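Local coordinates for protein 3-carboxy-cis,cis-muconate cycloisomerase (PDB 1Q5N) that belongs to the largely helical fumarase/aspartase (lyase) superfamily as a cycloisomerase and assembles from four chains, at residues F12-V17 with L126-N131. Sequence-based numbering, arbitrary orientation.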
# COMPACT_ATOMS: atom_id res chain seq x y z
N PHE A 12 -19.38 7.01 -5.48
CA PHE A 12 -18.62 5.81 -5.21
C PHE A 12 -19.26 4.69 -4.39
O PHE A 12 -18.85 3.55 -4.52
CB PHE A 12 -17.32 6.20 -4.51
CG PHE A 12 -16.53 7.25 -5.24
CD1 PHE A 12 -15.95 6.97 -6.49
CD2 PHE A 12 -16.31 8.51 -4.66
CE1 PHE A 12 -15.16 7.94 -7.16
CE2 PHE A 12 -15.52 9.48 -5.31
CZ PHE A 12 -14.93 9.20 -6.56
N TYR A 13 -20.25 4.99 -3.56
CA TYR A 13 -20.76 3.92 -2.72
C TYR A 13 -22.09 3.40 -3.15
O TYR A 13 -22.59 3.73 -4.21
CB TYR A 13 -20.81 4.37 -1.28
CG TYR A 13 -19.54 5.03 -0.78
CD1 TYR A 13 -18.28 4.49 -1.09
CD2 TYR A 13 -19.59 6.16 0.03
CE1 TYR A 13 -17.11 5.06 -0.61
CE2 TYR A 13 -18.41 6.75 0.53
CZ TYR A 13 -17.16 6.19 0.19
OH TYR A 13 -15.98 6.81 0.62
N GLN A 14 -22.64 2.54 -2.33
CA GLN A 14 -23.93 1.95 -2.62
C GLN A 14 -24.78 2.29 -1.41
O GLN A 14 -24.38 2.05 -0.27
CB GLN A 14 -23.75 0.45 -2.82
CG GLN A 14 -24.91 -0.27 -3.49
CD GLN A 14 -26.04 -0.57 -2.52
OE1 GLN A 14 -25.82 -0.77 -1.32
NE2 GLN A 14 -27.27 -0.63 -3.03
N ARG A 15 -25.94 2.87 -1.66
CA ARG A 15 -26.82 3.33 -0.59
C ARG A 15 -27.09 2.39 0.61
O ARG A 15 -26.90 2.79 1.74
CB ARG A 15 -28.14 3.79 -1.20
CG ARG A 15 -28.81 4.86 -0.41
CD ARG A 15 -30.31 4.75 -0.62
NE ARG A 15 -30.81 5.75 -1.57
CZ ARG A 15 -32.01 5.70 -2.17
NH1 ARG A 15 -32.84 4.67 -1.92
NH2 ARG A 15 -32.40 6.69 -2.98
N ASP A 16 -27.51 1.15 0.39
CA ASP A 16 -27.77 0.23 1.50
C ASP A 16 -26.52 -0.14 2.35
O ASP A 16 -26.57 -0.17 3.59
CB ASP A 16 -28.46 -1.05 0.97
CG ASP A 16 -29.68 -0.73 0.07
OD1 ASP A 16 -30.56 0.08 0.48
OD2 ASP A 16 -29.75 -1.28 -1.07
N VAL A 17 -25.39 -0.40 1.70
CA VAL A 17 -24.20 -0.74 2.44
C VAL A 17 -23.71 0.50 3.23
O VAL A 17 -23.24 0.37 4.33
CB VAL A 17 -23.12 -1.33 1.48
CG1 VAL A 17 -21.76 -1.49 2.19
CG2 VAL A 17 -23.63 -2.68 0.97
N LEU A 126 -22.59 -8.36 3.62
CA LEU A 126 -22.19 -9.50 2.80
C LEU A 126 -23.40 -10.02 2.01
O LEU A 126 -23.26 -10.42 0.86
CB LEU A 126 -21.66 -10.66 3.64
CG LEU A 126 -20.18 -10.97 3.55
CD1 LEU A 126 -19.99 -12.41 3.97
CD2 LEU A 126 -19.63 -10.77 2.12
N ALA A 127 -24.58 -10.03 2.64
CA ALA A 127 -25.80 -10.51 2.00
C ALA A 127 -26.06 -9.64 0.78
O ALA A 127 -26.35 -10.14 -0.29
CB ALA A 127 -27.05 -10.45 3.01
N ILE A 128 -25.96 -8.33 0.94
CA ILE A 128 -26.16 -7.42 -0.18
C ILE A 128 -25.09 -7.63 -1.26
O ILE A 128 -25.44 -7.76 -2.43
CB ILE A 128 -26.12 -5.96 0.26
CG1 ILE A 128 -27.37 -5.66 1.06
CG2 ILE A 128 -26.05 -5.01 -0.97
CD1 ILE A 128 -27.27 -4.32 1.74
N VAL A 129 -23.80 -7.71 -0.88
CA VAL A 129 -22.74 -7.88 -1.87
C VAL A 129 -22.91 -9.21 -2.59
O VAL A 129 -22.74 -9.30 -3.82
CB VAL A 129 -21.32 -7.83 -1.20
CG1 VAL A 129 -20.28 -8.46 -2.10
CG2 VAL A 129 -20.96 -6.39 -0.92
N GLN A 130 -23.29 -10.25 -1.84
CA GLN A 130 -23.46 -11.56 -2.46
C GLN A 130 -24.60 -11.49 -3.49
O GLN A 130 -24.51 -12.03 -4.59
CB GLN A 130 -23.76 -12.62 -1.41
CG GLN A 130 -24.09 -13.97 -2.03
CD GLN A 130 -23.99 -15.11 -1.05
OE1 GLN A 130 -24.16 -14.94 0.16
NE2 GLN A 130 -23.72 -16.31 -1.59
N ASN A 131 -25.67 -10.83 -3.12
CA ASN A 131 -26.75 -10.75 -4.06
C ASN A 131 -26.32 -9.94 -5.31
O ASN A 131 -26.73 -10.27 -6.42
CB ASN A 131 -27.98 -10.15 -3.41
CG ASN A 131 -29.17 -10.15 -4.35
OD1 ASN A 131 -29.76 -9.10 -4.61
ND2 ASN A 131 -29.52 -11.35 -4.89
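Val17 and Ile128 bring the two backbones closest, with 7.4 Å between Val17 CA and Ile128 CA. Residues 12-17 leave one short helix at Tyr13, pass through the N-cap residue Gln14 and enter helix 15-20, whose first turn lies against the middle of the long helix 110-146.

From that long helix a single side chain, Ile128, does nearly all the reaching. Its CG1 branch stands anti to the carbonyl carbon (chi1 -71°) and extends on to CD1, which rests 3.6 Å from Asp16 CB. The other branch meets Val17 methyl to methyl, with Ile128 CG2 3.9 Å from Val17 CG2, the two side chains lying alongside each other and pointing opposite ways. Beside Val17, Gln14 caps helix 15-20: its OE1, 4.3 Å from Ile128 CG2, accepts from Val17 N at 3.1 Å, almost in line with the carbonyl (C=O...N 164°). The same amide gives NE2 to Asp16 OD2 at 3.2 Å, a nearly straight bond (178°) in the amide plane but above the carboxylate plane.

Helix 15-20 thus packs on helix 110-146 and, through Gln14 and Val17 on Ala339, on helix 323-351 of the helical core. The contact is small and apolar; both side-chain bonds, through Gln14's amide, stay within 12-17. They define which way round that amide sits, and Asp16 turns CB to Ile128 while its carboxylate holds the capping Gln14.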